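Local coordinates for protein MamA (Candidatus Magnetobacterium bavaricum, PDB 3VTX) that is a tetratricopeptide-repeat protein, an all-helical solenoid of paired antiparallel helices of the kind that commonly serves as a scaffold for protein-protein interactions, at residues 14-18 against 19-23. Numbering follows the deposited sequence.
Sequences KKRTK and GDFDG
CE1 of the Phe-21 ring comes within 4.2 Å of Arg-16 CG, while Gly-19 C lies over one face of the ring, 3.9 Å above its plane and nearer the ring's margin than its centre. The ring and the Arg-16 guanidinium are inclined 54° to each other. Both side chains reach helix 39-51, where Arg-16 touches Thr-48 and closes a salt bridge from NH1 to Asp-51. This is the tight turn between helices 5-18 and 21-34 in this tetratricopeptide-repeat fold, a Schellman motif followed directly by an N-cap. Gly-19, with positive phi (93°), is the first residue to leave helical angles: its N donates to Arg-16 O at 2.9 Å, from well above the carbonyl plane, and more weakly to Lys-15 O. The latter oxygen also accepts from Asp-20 N at 3.0 Å, so two successive amides close on the last helical turn. Asp-20 caps the next helix; with CG anti to its backbone N (chi1 179°), OD1 receives Gly-23 N at 2.9 Å from above the carboxylate plane. The extended Lys-15 chain runs beside it in the same direction, its CD packed 3.6 Å from Asp-20 OD2 and against the backbone of Gly-23. The ammonium stops short of a salt bridge with this carboxylate. Two waters instead take bonds from Lys-15 NZ, one donating in turn to Asp-20 OD2, the other to Gly-23 O at 2.7 Å.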
ATOM      1  N   LYS A  14       5.567  22.525  -2.816  1.00 36.78           N
ATOM      2  CA  LYS A  14       4.468  23.495  -2.849  1.00 39.18           C
ATOM      3  C   LYS A  14       3.606  23.255  -4.119  1.00 36.84           C
ATOM      4  O   LYS A  14       2.405  23.391  -4.104  1.00 36.09           O
ATOM      5  CB  LYS A  14       5.022  24.915  -2.916  1.00 40.67           C
ATOM      6  CG  LYS A  14       5.323  25.582  -1.577  1.00 48.86           C
ATOM      7  CD  LYS A  14       6.350  26.703  -1.738  1.00 54.75           C
ATOM      8  CE  LYS A  14       5.879  27.837  -2.665  1.00 58.74           C
ATOM      9  NZ  LYS A  14       6.587  29.137  -2.267  1.00 60.48           N
ATOM     10  N   LYS A  15       4.268  22.930  -5.217  1.00 36.24           N
ATOM     11  CA  LYS A  15       3.504  22.537  -6.429  1.00 35.06           C
ATOM     12  C   LYS A  15       2.707  21.274  -6.246  1.00 34.33           C
ATOM     13  O   LYS A  15       1.558  21.215  -6.644  1.00 33.63           O
ATOM     14  CB  LYS A  15       4.443  22.491  -7.624  1.00 34.89           C
ATOM     15  CG  LYS A  15       4.798  23.877  -8.145  1.00 35.72           C
ATOM     16  CD  LYS A  15       5.646  23.895  -9.411  1.00 36.62           C
ATOM     17  CE  LYS A  15       6.095  25.305  -9.845  1.00 35.34           C
ATOM     18  NZ  LYS A  15       6.726  25.309 -11.223  1.00 34.14           N
ATOM     19  N   ARG A  16       3.280  20.257  -5.608  1.00 33.45           N
ATOM     20  CA  ARG A  16       2.575  19.071  -5.352  1.00 35.76           C
ATOM     21  C   ARG A  16       1.294  19.376  -4.480  1.00 36.88           C
ATOM     22  O   ARG A  16       0.171  18.935  -4.773  1.00 34.58           O
ATOM     23  CB  ARG A  16       3.504  18.081  -4.649  1.00 36.38           C
ATOM     24  CG  ARG A  16       2.872  16.711  -4.478  1.00 38.14           C
ATOM     25  CD  ARG A  16       3.820  15.794  -3.762  1.00 36.53           C
ATOM     26  NE  ARG A  16       3.125  14.580  -3.461  1.00 39.96           N
ATOM     27  CZ  ARG A  16       3.423  13.767  -2.477  1.00 40.07           C
ATOM     28  NH1 ARG A  16       2.667  12.719  -2.295  1.00 41.55           N
ATOM     29  NH2 ARG A  16       4.417  14.040  -1.636  1.00 43.14           N
ATOM     30  N   THR A  17       1.483  20.196  -3.459  1.00 39.64           N
ATOM     31  CA  THR A  17       0.345  20.493  -2.544  1.00 41.61           C
ATOM     32  C   THR A  17      -0.839  21.127  -3.308  1.00 42.43           C
ATOM     33  O   THR A  17      -2.013  20.732  -3.146  1.00 44.30           O
ATOM     34  CB  THR A  17       0.862  21.357  -1.395  1.00 43.01           C
ATOM     35  OG1 THR A  17       1.726  20.529  -0.604  1.00 41.56           O
ATOM     36  CG2 THR A  17      -0.282  21.904  -0.542  1.00 42.75           C
ATOM     37  N   LYS A  18      -0.476  21.988  -4.240  1.00 41.84           N
ATOM     38  CA  LYS A  18      -1.358  22.701  -5.161  1.00 42.54           C
ATOM     39  C   LYS A  18      -1.959  21.840  -6.300  1.00 41.67           C
ATOM     40  O   LYS A  18      -2.895  22.266  -6.982  1.00 42.58           O
ATOM     41  CB  LYS A  18      -0.487  23.855  -5.696  1.00 44.07           C
ATOM     42  CG  LYS A  18      -1.084  24.923  -6.565  1.00 49.27           C
ATOM     43  CD  LYS A  18      -0.141  26.134  -6.566  1.00 50.59           C
ATOM     44  CE  LYS A  18      -0.630  27.227  -7.500  0.50 51.58           C
ATOM     45  NZ  LYS A  18      -0.071  28.563  -7.122  0.50 52.61           N
ATOM     46  N   GLY A  19      -1.464  20.614  -6.505  1.00 38.23           N
ATOM     47  CA  GLY A  19      -2.099  19.680  -7.440  1.00 37.07           C
ATOM     48  C   GLY A  19      -1.425  19.821  -8.823  1.00 35.08           C
ATOM     49  O   GLY A  19      -1.872  19.222  -9.795  1.00 36.12           O
ATOM     50  N   ASP A  20      -0.395  20.632  -8.885  1.00 33.10           N
ATOM     51  CA  ASP A  20       0.433  20.814 -10.132  1.00 32.24           C
ATOM     52  C   ASP A  20       1.510  19.737 -10.158  1.00 28.56           C
ATOM     53  O   ASP A  20       2.682  19.957  -9.860  1.00 28.59           O
ATOM     54  CB  ASP A  20       1.026  22.204 -10.207  1.00 31.34           C
ATOM     55  CG  ASP A  20       1.899  22.435 -11.428  1.00 34.20           C
ATOM     56  OD1 ASP A  20       1.921  21.561 -12.358  1.00 30.87           O
ATOM     57  OD2 ASP A  20       2.654  23.443 -11.419  1.00 34.58           O
ATOM     58  N   PHE A  21       1.053  18.543 -10.458  1.00 26.97           N
ATOM     59  CA  PHE A  21       1.926  17.422 -10.413  1.00 26.38           C
ATOM     60  C   PHE A  21       3.066  17.493 -11.491  1.00 23.49           C
ATOM     61  O   PHE A  21       4.177  17.052 -11.186  1.00 22.26           O
ATOM     62  CB  PHE A  21       1.166  16.101 -10.532  1.00 29.46           C
ATOM     63  CG  PHE A  21       0.216  15.875  -9.401  1.00 33.22           C
ATOM     64  CD1 PHE A  21       0.678  15.619  -8.157  1.00 38.87           C
ATOM     65  CD2 PHE A  21      -1.148  16.018  -9.587  1.00 43.60           C
ATOM     66  CE1 PHE A  21      -0.186  15.488  -7.059  1.00 41.51           C
ATOM     67  CE2 PHE A  21      -2.035  15.829  -8.493  1.00 45.40           C
ATOM     68  CZ  PHE A  21      -1.531  15.567  -7.246  1.00 42.65           C
ATOM     69  N   ASP A  22       2.760  17.975 -12.697  1.00 25.04           N
ATOM     70  CA  ASP A  22       3.862  18.168 -13.700  1.00 22.87           C
ATOM     71  C   ASP A  22       4.945  19.100 -13.204  1.00 24.87           C
ATOM     72  O   ASP A  22       6.159  18.813 -13.248  1.00 23.99           O
ATOM     73  CB  ASP A  22       3.285  18.625 -15.012  1.00 24.31           C
ATOM     74  CG  ASP A  22       4.372  18.716 -16.091  1.00 25.42           C
ATOM     75  OD1 ASP A  22       4.709  17.661 -16.694  1.00 24.43           O
ATOM     76  OD2 ASP A  22       4.935  19.800 -16.248  1.00 30.60           O
ATOM     77  N   GLY A  23       4.541  20.245 -12.630  1.00 25.13           N
ATOM     78  CA  GLY A  23       5.535  21.145 -12.013  1.00 24.92           C
ATOM     79  C   GLY A  23       6.352  20.558 -10.862  1.00 22.83           C
ATOM     80  O   GLY A  23       7.545  20.815 -10.762  1.00 24.25           O
TER
HETATM   81  O   HOH W   1       8.652  23.189 -11.472  1.00 27.72           O
HETATM   82  O   HOH W   2       4.592  24.703 -12.967  1.00 34.65           O